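Local coordinates for Sca-family protein (PDB 4LQ8) that is a rickettsial surface cell antigen, represented by its N-terminal head domains, that probably takes part in cell adhesion, at residues Thr72-Gln77 against Leu273-Ser278; Phe206-Gln211 against Gly299-Leu304; Ala177-Ala182 against Asn197-Lys202; Gln84-Leu89 against Gln100-Ile105. All blocks are in the same frame, centred on the assembly; numbering follows the deposited sequence.

How the interactions relate
From the N terminus, helix 64-90 first supplies residues 72-77, whose partner, strand 271-277, comes almost two hundred residues later; interaction 1 thus closes a long loop joining helix to sheet. Nested inside it, interaction 4 pairs the far end of the same helix with helix 95-111, closing a helical hairpin. Interaction 3, also nested in interaction 1, closes the hairpin of strands 180-186 and 192-201 in the six-stranded antiparallel sheet. The next strand of that sheet, 206-209, opens interaction 2 and meets strand 300-304 of the mixed sheet. Interactions 1 and 2 cross along the chain and touch where S278 packs on L304, whereas interactions 3 and 4 lie about 45 Å apart between centres.

Interaction 1. Residues Thr72-Gln77 against Leu273-Ser278; sequences TIIQPQ and LKEISS
The side-chain amide of Q77 grips the backbone of S278, just past the end of strand 271-277, at two points: NE2 bonds to S278 O at 2.9 Å, while OE1 accepts from a water that in turn takes the N-H of S278. This is a helix-on-sheet contact between helix 64-90, kinked at P76, and strand 271-277; the 72-77 and 273-277 segments cross at 74°, their axes 9.1 Å apart at the closest. The direct bond is nearly straight (174° at the hydrogen), with S278 O in the plane of the Q77 amide. Extended beyond CG, the glutamine chain carries that amide across to the backbone, and with E145 as a second partner of NE2 its rotation is well defined. Isoleucine methyls fill the middle of this buried interface, resting on polar residues. I73 lays its CG2 methyl against CB and OG of S277, whose hydroxyl also bonds to T260 and Y149. K274 and E275 both face H262 in a classic beta bulge. The E275 carboxylate is held by R70, S325 and the backbone N of Q324. I74 meets E275 from the opposite direction, its CD1 packed against CG and the near side of the carboxylate group; that methyl reaches 3.4 Å from both E275 CG and I276 O.

Interaction 2. Residues Phe206-Gln211 against Gly299-Leu304; sequences FTLAKQ and GEIYTL
With CG anti to its carbonyl carbon (chi1 -66°) and every later torsion near 180°, K210 stretches straight from the end of strand 206-209 toward G299, while L208 takes the tight position between backbone N and carbonyl carbon (chi1 50°) and turns its branches onto I301. The lysine ends in a hydrogen bond from NZ to G299 O, 2.8 Å long and nearly in line with the carbonyl. Its stem passes I301 at a slant, K210 CG 4.0 Å from I301 CG1. The L208 and I301 side chains overlap alongside while heading opposite ways: L208 CD1 touches I301 CD1 at 3.7 Å and also reaches its CG1 and CG2, while L208 CD2 meets I301 CG2 at 4.0 Å. These strands are not hydrogen-bonded neighbours. Strand 206-209 pairs with strand 215-224 of the six-stranded antiparallel sheet, and strand 300-304 with strands 236-245 and 292-297 of the mixed sheet, so two sheets are joined by a Leu-Ile contact between strands and a lysine-to-carbonyl bond between the adjoining loops. Y294 packs on L208 and I218 on I301, extending the apolar layer. E300 OE2 lies 4.2 Å from K210 NZ, too far for a salt bridge. The lysine therefore plays two parts: its methylenes extend the buried Leu-Ile contact, and its ammonium group is anchored by a main-chain carbonyl, the nearby carboxylate probably adding a modest electrostatic attraction.

Interaction 3. Residues Ala177-Ala182 against Asn197-Lys202; sequences ASDLRA and NETTVK
Three backbone hydrogen bonds knit R181 and D179 to the facing strand: T200 N to D179 O at 2.8 Å, E198 N to R181 O at 2.9 Å and R181 N to E198 O at 3.0 Å. They belong to the beta hairpin of strands 180-186 and 192-201, two neighbouring strands of the six-stranded antiparallel sheet. R181 and E198 form a hydrogen-bonded pair, flanked by the non-hydrogen-bonded pairs L180-T199 and A182-N197. The side chains of R181 and E198 run side by side on one face and meet in a salt bridge, R181 NH1 to E198 OE2 at 3.1 Å. The hydrogen bond within it is weak, only 130° at the hydrogen. The carboxylate lies at the edge of the guanidinium, the two planes turned 28° apart. An extended E198 chain (chi1 -178°) brings its acid alongside the arginine, which bends at chi3 to meet it. R222, on strand 215-224, forms a second salt bridge with E198 OE2, so this oxygen is shared by two arginines, which probably stabilises its negative charge. W171 packs against both R181 and E198. At the start of the first strand, a type I turn from A177 to L180 leads the chain into the sheet, and the aliphatic CB of D179 rests 3.3 Å from T200 O. The other face carries L180, N197 and T199. L180 and T199 point the same way, and L180 CD2 comes 3.9 Å from N197 ND2 and 3.3 Å from T199 OG1.

Interaction 4. Residues Gln84-Leu89 against Gln100-Ile105; sequences QILKDL and QKRKEI
I85, L86 and L89 pack against I105 and the stems of K101 and R102 in a helical hairpin, where the 84-89 and 100-105 segments run antiparallel at 158°, axes 10.2 Å apart. The I85 and I105 side chains meet at a slant, I105 CD1 3.7 Å from I85 CG2, while L86 and I105 pass in opposing senses, L86 CD2 4.0 Å from I105 CG2. L89 forks over K101 and R102: CD1 packs on the R102 backbone, 3.6 Å from R102 N, and the L89 side chain crosses that of K101 at about a right angle, CD2 3.9 Å from K101 CG. Bends at chi2 and chi3 then lead the K101 ammonium away to a salt bridge with E104 OE1. R102 instead stays extended from CG to NE, with CG against L86 CD2, and its NH1 donates to a water that donates in turn to L86 O at 2.8 Å. Outside this layer, F118 of helix 116-120 covers I85 and I105, and F127 touches K101. D88 bonds Q84 on its own helix and forms a salt bridge to K134. The interface is thus mainly apolar, with the K101 ammonium paired to E104 on its own helix and one water-bridged polar link at the exposed R102.

Interaction 1. Residues Thr72-Gln77 against Leu273-Ser278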
loop_
_atom_site.group_PDB
_atom_site.type_symbol
_atom_site.label_atom_id
_atom_site.label_comp_id
_atom_site.label_asym_id
_atom_site.label_seq_id
_atom_site.Cartn_x
_atom_site.Cartn_y
_atom_site.Cartn_z
ATOM N N THR A 72 7.859 -4.437 -8.795
ATOM C CA THR A 72 7.362 -3.244 -9.495
ATOM C C THR A 72 6.990 -2.104 -8.567
ATOM O O THR A 72 6.988 -0.949 -9.002
ATOM C CB THR A 72 6.164 -3.587 -10.415
ATOM O OG1 THR A 72 5.024 -3.846 -9.598
ATOM C CG2 THR A 72 6.432 -4.762 -11.303
ATOM N N ILE A 73 6.651 -2.407 -7.311
ATOM C CA ILE A 73 6.266 -1.359 -6.361
ATOM C C ILE A 73 7.246 -1.221 -5.194
ATOM O O ILE A 73 7.849 -0.155 -5.024
ATOM C CB ILE A 73 4.785 -1.542 -5.850
ATOM C CG1 ILE A 73 3.737 -1.607 -7.030
ATOM C CG2 ILE A 73 4.403 -0.475 -4.790
ATOM C CD1 ILE A 73 3.490 -0.224 -7.863
ATOM N N ILE A 74 7.337 -2.265 -4.329
ATOM C CA ILE A 74 8.094 -2.181 -3.069
ATOM C C ILE A 74 9.586 -1.878 -3.279
ATOM O O ILE A 74 10.086 -0.921 -2.683
ATOM C CB ILE A 74 7.854 -3.418 -2.165
ATOM C CG1 ILE A 74 6.338 -3.524 -1.804
ATOM C CG2 ILE A 74 8.748 -3.386 -0.898
ATOM C CD1 ILE A 74 5.903 -4.887 -1.256
ATOM N N GLN A 75 10.295 -2.698 -4.064
ATOM C CA GLN A 75 11.728 -2.493 -4.327
ATOM C C GLN A 75 11.990 -1.174 -5.073
ATOM O O GLN A 75 12.800 -0.403 -4.570
ATOM C CB GLN A 75 12.374 -3.715 -5.025
ATOM C CG GLN A 75 13.917 -3.669 -5.071
ATOM C CD GLN A 75 14.518 -3.690 -3.698
ATOM O OE1 GLN A 75 14.196 -4.544 -2.858
ATOM N NE2 GLN A 75 15.353 -2.710 -3.412
ATOM N N PRO A 76 11.287 -0.810 -6.171
ATOM C CA PRO A 76 11.567 0.498 -6.814
ATOM C C PRO A 76 11.316 1.713 -5.921
ATOM O O PRO A 76 12.024 2.713 -6.061
ATOM C CB PRO A 76 10.639 0.501 -8.049
ATOM C CG PRO A 76 10.407 -0.924 -8.341
ATOM C CD PRO A 76 10.307 -1.571 -6.977
ATOM N N GLN A 77 10.331 1.648 -5.006
ATOM C CA GLN A 77 10.073 2.753 -4.078
ATOM C C GLN A 77 11.300 2.954 -3.194
ATOM O O GLN A 77 11.753 4.087 -3.020
ATOM C CB GLN A 77 8.838 2.510 -3.213
ATOM C CG GLN A 77 7.530 2.693 -3.962
ATOM C CD GLN A 77 6.362 2.268 -3.105
ATOM O OE1 GLN A 77 6.462 1.393 -2.226
ATOM N NE2 GLN A 77 5.235 2.878 -3.345
ATOM N N LEU A 273 -0.916 -13.480 5.566
ATOM C CA LEU A 273 -0.545 -12.159 5.070
ATOM C C LEU A 273 0.975 -12.043 4.924
ATOM O O LEU A 273 1.697 -12.055 5.921
ATOM C CB LEU A 273 -1.144 -11.062 5.956
ATOM C CG LEU A 273 -0.867 -9.590 5.561
ATOM C CD1 LEU A 273 -1.368 -9.268 4.132
ATOM C CD2 LEU A 273 -1.515 -8.651 6.572
ATOM N N LYS A 274 1.459 -11.974 3.668
ATOM C CA LYS A 274 2.899 -11.935 3.375
ATOM C C LYS A 274 3.388 -10.557 2.987
ATOM O O LYS A 274 4.579 -10.248 3.121
ATOM C CB LYS A 274 3.227 -12.930 2.216
ATOM C CG LYS A 274 2.870 -14.405 2.520
ATOM C CD LYS A 274 3.864 -15.073 3.452
ATOM C CE LYS A 274 3.451 -16.476 3.810
ATOM N NZ LYS A 274 4.416 -17.095 4.758
ATOM N N GLU A 275 2.489 -9.752 2.418
ATOM C CA GLU A 275 2.908 -8.462 1.882
ATOM C C GLU A 275 1.740 -7.549 1.701
ATOM O O GLU A 275 0.607 -7.997 1.537
ATOM C CB GLU A 275 3.558 -8.709 0.499
ATOM C CG GLU A 275 4.649 -7.739 0.103
ATOM C CD GLU A 275 5.830 -7.663 1.056
ATOM O OE1 GLU A 275 5.797 -6.801 1.955
ATOM O OE2 GLU A 275 6.773 -8.469 0.927
ATOM N N ILE A 276 2.028 -6.254 1.731
ATOM C CA ILE A 276 1.097 -5.178 1.416
ATOM C C ILE A 276 1.863 -4.173 0.566
ATOM O O ILE A 276 3.097 -4.228 0.501
ATOM C CB ILE A 276 0.433 -4.503 2.652
ATOM C CG1 ILE A 276 1.487 -3.742 3.538
ATOM C CG2 ILE A 276 -0.430 -5.498 3.458
ATOM C CD1 ILE A 276 0.859 -2.814 4.641
ATOM N N SER A 277 1.149 -3.259 -0.082
ATOM C CA SER A 277 1.784 -2.155 -0.801
ATOM C C SER A 277 0.824 -1.001 -0.889
ATOM O O SER A 277 -0.391 -1.186 -0.781
ATOM C CB SER A 277 2.257 -2.574 -2.197
ATOM O OG SER A 277 1.255 -2.436 -3.192
ATOM N N SER A 278 1.370 0.177 -1.163
ATOM C CA SER A 278 0.596 1.384 -1.390
ATOM C C SER A 278 1.500 2.426 -2.011
ATOM O O SER A 278 2.727 2.293 -1.910
ATOM C CB SER A 278 0.024 1.899 -0.068
ATOM O OG SER A 278 0.980 2.625 0.683
HETATM O O HOH W 1 4.391 -0.137 -0.886
#

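Interaction 2. Residues Phe206-Gln211 against Gly299-Leu304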
loop_
_atom_site.group_PDB
_atom_site.type_symbol
_atom_site.label_atom_id
_atom_site.label_comp_id
_atom_site.label_asym_id
_atom_site.label_seq_id
_atom_site.Cartn_x
_atom_site.Cartn_y
_atom_site.Cartn_z
ATOM N N PHE A 206 -13.907 16.147 7.137
ATOM C CA PHE A 206 -12.697 16.713 7.710
ATOM C C PHE A 206 -11.896 17.367 6.599
ATOM O O PHE A 206 -12.069 17.021 5.426
ATOM C CB PHE A 206 -11.871 15.646 8.468
ATOM C CG PHE A 206 -11.311 14.533 7.625
ATOM C CD1 PHE A 206 -10.053 14.647 7.041
ATOM C CD2 PHE A 206 -12.045 13.371 7.402
ATOM C CE1 PHE A 206 -9.549 13.635 6.240
ATOM C CE2 PHE A 206 -11.532 12.347 6.606
ATOM C CZ PHE A 206 -10.269 12.473 6.063
ATOM N N THR A 207 -11.024 18.292 6.968
ATOM C CA THR A 207 -10.132 18.980 6.046
ATOM C C THR A 207 -8.680 18.593 6.335
ATOM O O THR A 207 -8.257 18.515 7.490
ATOM C CB THR A 207 -10.335 20.509 6.127
ATOM O OG1 THR A 207 -11.653 20.814 5.679
ATOM C CG2 THR A 207 -9.318 21.287 5.285
ATOM N N LEU A 208 -7.922 18.364 5.273
ATOM C CA LEU A 208 -6.502 18.089 5.355
ATOM C C LEU A 208 -5.766 19.114 4.489
ATOM O O LEU A 208 -6.400 19.940 3.824
ATOM C CB LEU A 208 -6.161 16.617 5.001
ATOM C CG LEU A 208 -6.711 16.020 3.720
ATOM C CD1 LEU A 208 -5.932 16.544 2.499
ATOM C CD2 LEU A 208 -6.633 14.494 3.760
ATOM N N ALA A 209 -4.440 19.101 4.523
ATOM C CA ALA A 209 -3.688 20.047 3.706
ATOM C C ALA A 209 -2.734 19.306 2.801
ATOM O O ALA A 209 -2.163 18.290 3.206
ATOM C CB ALA A 209 -2.927 21.029 4.583
ATOM N N LYS A 210 -2.576 19.802 1.567
ATOM C CA LYS A 210 -1.584 19.285 0.615
ATOM C C LYS A 210 -0.219 19.820 1.103
ATOM O O LYS A 210 -0.185 20.753 1.921
ATOM C CB LYS A 210 -1.841 19.812 -0.803
ATOM C CG LYS A 210 -3.127 19.334 -1.441
ATOM C CD LYS A 210 -3.160 19.815 -2.872
ATOM C CE LYS A 210 -4.492 19.579 -3.516
ATOM N NZ LYS A 210 -4.521 20.097 -4.911
ATOM N N GLN A 211 0.900 19.254 0.596
ATOM C CA GLN A 211 2.245 19.695 0.990
ATOM C C GLN A 211 2.449 21.214 0.795
ATOM O O GLN A 211 3.131 21.831 1.605
ATOM C CB GLN A 211 3.348 18.865 0.295
ATOM C CG GLN A 211 4.716 18.980 0.990
ATOM C CD GLN A 211 5.901 18.760 0.067
ATOM O OE1 GLN A 211 5.926 19.174 -1.106
ATOM N NE2 GLN A 211 6.943 18.141 0.600
ATOM N N GLY A 299 -0.898 15.810 -7.813
ATOM C CA GLY A 299 -1.477 17.053 -7.305
ATOM C C GLY A 299 -2.877 16.938 -6.715
ATOM O O GLY A 299 -3.464 17.957 -6.345
ATOM N N GLU A 300 -3.431 15.703 -6.597
ATOM C CA GLU A 300 -4.769 15.479 -6.035
ATOM C C GLU A 300 -4.670 14.633 -4.777
ATOM O O GLU A 300 -3.731 13.860 -4.616
ATOM C CB GLU A 300 -5.699 14.789 -7.053
ATOM C CG GLU A 300 -5.993 15.591 -8.315
ATOM C CD GLU A 300 -6.897 16.792 -8.120
ATOM O OE1 GLU A 300 -8.130 16.596 -8.039
ATOM O OE2 GLU A 300 -6.374 17.928 -8.043
ATOM N N ILE A 301 -5.673 14.738 -3.910
ATOM C CA ILE A 301 -5.756 13.975 -2.677
ATOM C C ILE A 301 -6.654 12.768 -2.876
ATOM O O ILE A 301 -7.724 12.880 -3.450
ATOM C CB ILE A 301 -6.195 14.866 -1.469
ATOM C CG1 ILE A 301 -5.083 15.899 -1.098
ATOM C CG2 ILE A 301 -6.619 14.019 -0.254
ATOM C CD1 ILE A 301 -3.808 15.335 -0.298
ATOM N N TYR A 302 -6.210 11.621 -2.384
ATOM C CA TYR A 302 -6.981 10.390 -2.413
ATOM C C TYR A 302 -6.864 9.756 -1.048
ATOM O O TYR A 302 -5.828 9.903 -0.402
ATOM C CB TYR A 302 -6.417 9.383 -3.441
ATOM C CG TYR A 302 -6.392 9.892 -4.860
ATOM C CD1 TYR A 302 -7.466 9.681 -5.716
ATOM C CD2 TYR A 302 -5.278 10.545 -5.365
ATOM C CE1 TYR A 302 -7.450 10.148 -7.029
ATOM C CE2 TYR A 302 -5.260 11.039 -6.667
ATOM C CZ TYR A 302 -6.337 10.815 -7.505
ATOM O OH TYR A 302 -6.307 11.300 -8.788
ATOM N N THR A 303 -7.897 9.008 -0.624
ATOM C CA THR A 303 -7.805 8.238 0.607
ATOM C C THR A 303 -7.647 6.785 0.180
ATOM O O THR A 303 -8.051 6.422 -0.932
ATOM C CB THR A 303 -9.021 8.444 1.513
ATOM O OG1 THR A 303 -10.202 8.010 0.822
ATOM C CG2 THR A 303 -9.165 9.893 1.986
ATOM N N LEU A 304 -7.060 5.959 1.052
ATOM C CA LEU A 304 -6.953 4.528 0.814
ATOM C C LEU A 304 -7.909 3.853 1.807
ATOM O O LEU A 304 -8.282 4.482 2.792
ATOM C CB LEU A 304 -5.497 4.018 0.936
ATOM C CG LEU A 304 -4.457 4.671 -0.024
ATOM C CD1 LEU A 304 -3.112 4.058 0.174
ATOM C CD2 LEU A 304 -4.804 4.407 -1.472
#

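Interaction 3. Residues Ala177-Ala182 against Asn197-Lys202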
loop_
_atom_site.group_PDB
_atom_site.type_symbol
_atom_site.label_atom_id
_atom_site.label_comp_id
_atom_site.label_asym_id
_atom_site.label_seq_id
_atom_site.Cartn_x
_atom_site.Cartn_y
_atom_site.Cartn_z
ATOM N N ALA A 177 -27.897 -1.933 6.345
ATOM C CA ALA A 177 -26.951 -0.873 6.709
ATOM C C ALA A 177 -26.492 -0.159 5.445
ATOM O O ALA A 177 -25.757 -0.738 4.653
ATOM C CB ALA A 177 -25.761 -1.455 7.458
ATOM N N SER A 178 -26.937 1.093 5.256
ATOM C CA SER A 178 -26.644 1.930 4.081
ATOM C C SER A 178 -25.146 2.245 3.845
ATOM O O SER A 178 -24.756 2.510 2.711
ATOM C CB SER A 178 -27.444 3.227 4.147
ATOM O OG SER A 178 -27.089 3.979 5.295
ATOM N N ASP A 179 -24.324 2.222 4.901
ATOM C CA ASP A 179 -22.886 2.516 4.819
ATOM C C ASP A 179 -22.030 1.254 4.600
ATOM O O ASP A 179 -20.809 1.343 4.614
ATOM C CB ASP A 179 -22.443 3.246 6.108
ATOM C CG ASP A 179 -22.691 2.507 7.430
ATOM O OD1 ASP A 179 -23.508 1.574 7.449
ATOM O OD2 ASP A 179 -22.070 2.880 8.446
ATOM N N LEU A 180 -22.655 0.084 4.424
ATOM C CA LEU A 180 -21.880 -1.156 4.276
ATOM C C LEU A 180 -22.072 -1.870 2.976
ATOM O O LEU A 180 -23.169 -1.856 2.395
ATOM C CB LEU A 180 -22.155 -2.152 5.428
ATOM C CG LEU A 180 -21.995 -1.650 6.885
ATOM C CD1 LEU A 180 -22.477 -2.721 7.890
ATOM C CD2 LEU A 180 -20.531 -1.275 7.208
ATOM N N ARG A 181 -20.976 -2.522 2.530
ATOM C CA ARG A 181 -20.933 -3.457 1.416
ATOM C C ARG A 181 -20.050 -4.588 1.894
ATOM O O ARG A 181 -19.205 -4.395 2.768
ATOM C CB ARG A 181 -20.363 -2.873 0.120
ATOM C CG ARG A 181 -21.261 -1.917 -0.644
ATOM C CD ARG A 181 -20.314 -1.011 -1.394
ATOM N NE ARG A 181 -20.368 -1.200 -2.821
ATOM C CZ ARG A 181 -19.384 -0.951 -3.673
ATOM N NH1 ARG A 181 -18.188 -0.564 -3.233
ATOM N NH2 ARG A 181 -19.564 -1.139 -4.964
ATOM N N ALA A 182 -20.248 -5.769 1.329
ATOM C CA ALA A 182 -19.486 -6.944 1.695
ATOM C C ALA A 182 -19.244 -7.794 0.481
ATOM O O ALA A 182 -20.014 -7.725 -0.481
ATOM C CB ALA A 182 -20.229 -7.745 2.758
ATOM N N ASN A 197 -15.484 -6.681 4.657
ATOM C CA ASN A 197 -16.449 -5.647 5.014
ATOM C C ASN A 197 -15.916 -4.279 4.597
ATOM O O ASN A 197 -14.824 -3.911 4.991
ATOM C CB ASN A 197 -16.729 -5.651 6.526
ATOM C CG ASN A 197 -17.821 -4.694 6.925
ATOM O OD1 ASN A 197 -19.000 -4.877 6.582
ATOM N ND2 ASN A 197 -17.430 -3.597 7.574
ATOM N N GLU A 198 -16.688 -3.538 3.813
ATOM C CA GLU A 198 -16.341 -2.187 3.382
ATOM C C GLU A 198 -17.315 -1.215 4.078
ATOM O O GLU A 198 -18.522 -1.281 3.840
ATOM C CB GLU A 198 -16.460 -2.070 1.854
ATOM C CG GLU A 198 -16.070 -0.712 1.298
ATOM C CD GLU A 198 -16.743 -0.399 -0.022
ATOM O OE1 GLU A 198 -17.985 -0.244 -0.025
ATOM O OE2 GLU A 198 -16.042 -0.319 -1.053
ATOM N N THR A 199 -16.774 -0.306 4.910
ATOM C CA THR A 199 -17.560 0.715 5.601
ATOM C C THR A 199 -17.297 2.032 4.908
ATOM O O THR A 199 -16.142 2.452 4.829
ATOM C CB THR A 199 -17.185 0.803 7.104
ATOM O OG1 THR A 199 -17.312 -0.493 7.683
ATOM C CG2 THR A 199 -18.077 1.805 7.884
ATOM N N THR A 200 -18.356 2.681 4.399
ATOM C CA THR A 200 -18.224 4.001 3.784
ATOM C C THR A 200 -18.602 5.034 4.879
ATOM O O THR A 200 -19.626 4.886 5.527
ATOM C CB THR A 200 -19.100 4.110 2.530
ATOM O OG1 THR A 200 -18.572 3.246 1.542
ATOM C CG2 THR A 200 -19.148 5.522 1.957
ATOM N N VAL A 201 -17.751 6.047 5.097
ATOM C CA VAL A 201 -18.023 7.096 6.069
ATOM C C VAL A 201 -18.403 8.336 5.256
ATOM O O VAL A 201 -17.586 8.845 4.493
ATOM C CB VAL A 201 -16.815 7.341 7.019
ATOM C CG1 VAL A 201 -17.145 8.412 8.064
ATOM C CG2 VAL A 201 -16.382 6.045 7.706
ATOM N N LYS A 202 -19.651 8.792 5.396
ATOM C CA LYS A 202 -20.232 9.921 4.660
ATOM C C LYS A 202 -20.653 11.027 5.615
ATOM O O LYS A 202 -21.129 12.062 5.156
ATOM C CB LYS A 202 -21.518 9.456 3.925
ATOM C CG LYS A 202 -21.305 8.584 2.702
ATOM C CD LYS A 202 -22.619 8.370 1.944
ATOM C CE LYS A 202 -23.383 7.124 2.358
ATOM N NZ LYS A 202 -22.828 5.887 1.735
#

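Interaction 4. Residues Gln84-Leu89 against Gln100-Ile105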
loop_
_atom_site.group_PDB
_atom_site.type_symbol
_atom_site.label_atom_id
_atom_site.label_comp_id
_atom_site.label_asym_id
_atom_site.label_seq_id
_atom_site.Cartn_x
_atom_site.Cartn_y
_atom_site.Cartn_z
ATOM N N GLN A 84 17.677 9.219 -3.622
ATOM C CA GLN A 84 17.435 10.548 -3.072
ATOM C C GLN A 84 18.274 10.776 -1.812
ATOM O O GLN A 84 18.865 11.843 -1.686
ATOM C CB GLN A 84 15.934 10.814 -2.820
ATOM C CG GLN A 84 15.650 12.262 -2.366
ATOM C CD GLN A 84 15.973 13.291 -3.420
ATOM O OE1 GLN A 84 15.403 13.285 -4.508
ATOM N NE2 GLN A 84 16.893 14.195 -3.127
ATOM N N ILE A 85 18.354 9.767 -0.906
ATOM C CA ILE A 85 19.165 9.866 0.312
ATOM C C ILE A 85 20.635 10.084 -0.093
ATOM O O ILE A 85 21.280 10.985 0.446
ATOM C CB ILE A 85 18.988 8.635 1.256
ATOM C CG1 ILE A 85 17.533 8.542 1.792
ATOM C CG2 ILE A 85 20.019 8.694 2.425
ATOM C CD1 ILE A 85 17.155 7.239 2.558
ATOM N N LEU A 86 21.142 9.287 -1.073
ATOM C CA LEU A 86 22.532 9.433 -1.550
ATOM C C LEU A 86 22.790 10.820 -2.110
ATOM O O LEU A 86 23.868 11.368 -1.873
ATOM C CB LEU A 86 22.931 8.347 -2.563
ATOM C CG LEU A 86 22.993 6.891 -2.006
ATOM C CD1 LEU A 86 23.269 5.903 -3.142
ATOM C CD2 LEU A 86 24.056 6.730 -0.908
ATOM N N LYS A 87 21.805 11.406 -2.829
ATOM C CA LYS A 87 21.950 12.772 -3.350
ATOM C C LYS A 87 21.964 13.764 -2.179
ATOM O O LYS A 87 22.792 14.667 -2.170
ATOM C CB LYS A 87 20.813 13.133 -4.329
ATOM C CG LYS A 87 20.937 12.466 -5.698
ATOM C CD LYS A 87 19.784 12.874 -6.602
ATOM C CE LYS A 87 18.584 11.972 -6.473
ATOM N NZ LYS A 87 17.503 12.386 -7.395
ATOM N N ASP A 88 21.045 13.601 -1.207
ATOM C CA ASP A 88 20.957 14.473 -0.034
ATOM C C ASP A 88 22.259 14.495 0.774
ATOM O O ASP A 88 22.632 15.552 1.278
ATOM C CB ASP A 88 19.783 14.067 0.868
ATOM C CG ASP A 88 18.391 14.348 0.319
ATOM O OD1 ASP A 88 18.289 14.938 -0.782
ATOM O OD2 ASP A 88 17.403 14.039 1.023
ATOM N N LEU A 89 22.963 13.355 0.848
ATOM C CA LEU A 89 24.238 13.203 1.560
ATOM C C LEU A 89 25.327 14.136 1.009
ATOM O O LEU A 89 26.199 14.572 1.767
ATOM C CB LEU A 89 24.734 11.736 1.550
ATOM C CG LEU A 89 23.958 10.707 2.375
ATOM C CD1 LEU A 89 24.586 9.334 2.219
ATOM C CD2 LEU A 89 23.867 11.099 3.866
ATOM N N GLN A 100 30.326 8.380 6.021
ATOM C CA GLN A 100 30.019 7.201 6.837
ATOM C C GLN A 100 28.669 6.596 6.413
ATOM O O GLN A 100 28.579 5.387 6.180
ATOM C CB GLN A 100 30.024 7.529 8.335
ATOM C CG GLN A 100 29.570 6.337 9.189
ATOM C CD GLN A 100 29.896 6.575 10.631
ATOM O OE1 GLN A 100 31.055 6.551 11.040
ATOM N NE2 GLN A 100 28.889 6.889 11.406
ATOM N N LYS A 101 27.639 7.448 6.294
ATOM C CA LYS A 101 26.307 7.029 5.890
ATOM C C LYS A 101 26.301 6.403 4.499
ATOM O O LYS A 101 25.654 5.371 4.311
ATOM C CB LYS A 101 25.283 8.172 6.020
ATOM C CG LYS A 101 23.804 7.740 5.836
ATOM C CD LYS A 101 23.301 6.643 6.821
ATOM C CE LYS A 101 23.384 7.068 8.268
ATOM N NZ LYS A 101 23.180 5.917 9.177
ATOM N N ARG A 102 27.046 7.001 3.546
ATOM C CA ARG A 102 27.158 6.484 2.170
ATOM C C ARG A 102 27.734 5.064 2.171
ATOM O O ARG A 102 27.173 4.186 1.513
ATOM C CB ARG A 102 28.019 7.416 1.285
ATOM C CG ARG A 102 28.057 6.954 -0.161
ATOM C CD ARG A 102 29.004 7.739 -1.072
ATOM N NE ARG A 102 29.136 7.051 -2.369
ATOM C CZ ARG A 102 28.288 7.165 -3.392
ATOM N NH1 ARG A 102 27.237 7.977 -3.309
ATOM N NH2 ARG A 102 28.496 6.488 -4.513
ATOM N N LYS A 103 28.849 4.847 2.909
ATOM C CA LYS A 103 29.505 3.539 3.016
ATOM C C LYS A 103 28.553 2.513 3.633
ATOM O O LYS A 103 28.484 1.403 3.117
ATOM C CB LYS A 103 30.838 3.619 3.792
ATOM N N GLU A 104 27.762 2.908 4.679
ATOM C CA GLU A 104 26.776 2.029 5.319
ATOM C C GLU A 104 25.719 1.569 4.310
ATOM O O GLU A 104 25.382 0.389 4.287
ATOM C CB GLU A 104 26.066 2.721 6.482
ATOM C CG GLU A 104 26.871 2.797 7.764
ATOM C CD GLU A 104 26.218 3.642 8.840
ATOM O OE1 GLU A 104 24.977 3.816 8.802
ATOM O OE2 GLU A 104 26.953 4.103 9.742
ATOM N N ILE A 105 25.185 2.500 3.503
ATOM C CA ILE A 105 24.159 2.202 2.492
ATOM C C ILE A 105 24.734 1.250 1.435
ATOM O O ILE A 105 24.136 0.215 1.168
ATOM C CB ILE A 105 23.553 3.509 1.894
ATOM C CG1 ILE A 105 22.744 4.285 2.955
ATOM C CG2 ILE A 105 22.733 3.235 0.591
ATOM C CD1 ILE A 105 22.273 5.749 2.570
HETATM O O HOH W 2 26.392 10.203 -1.692
#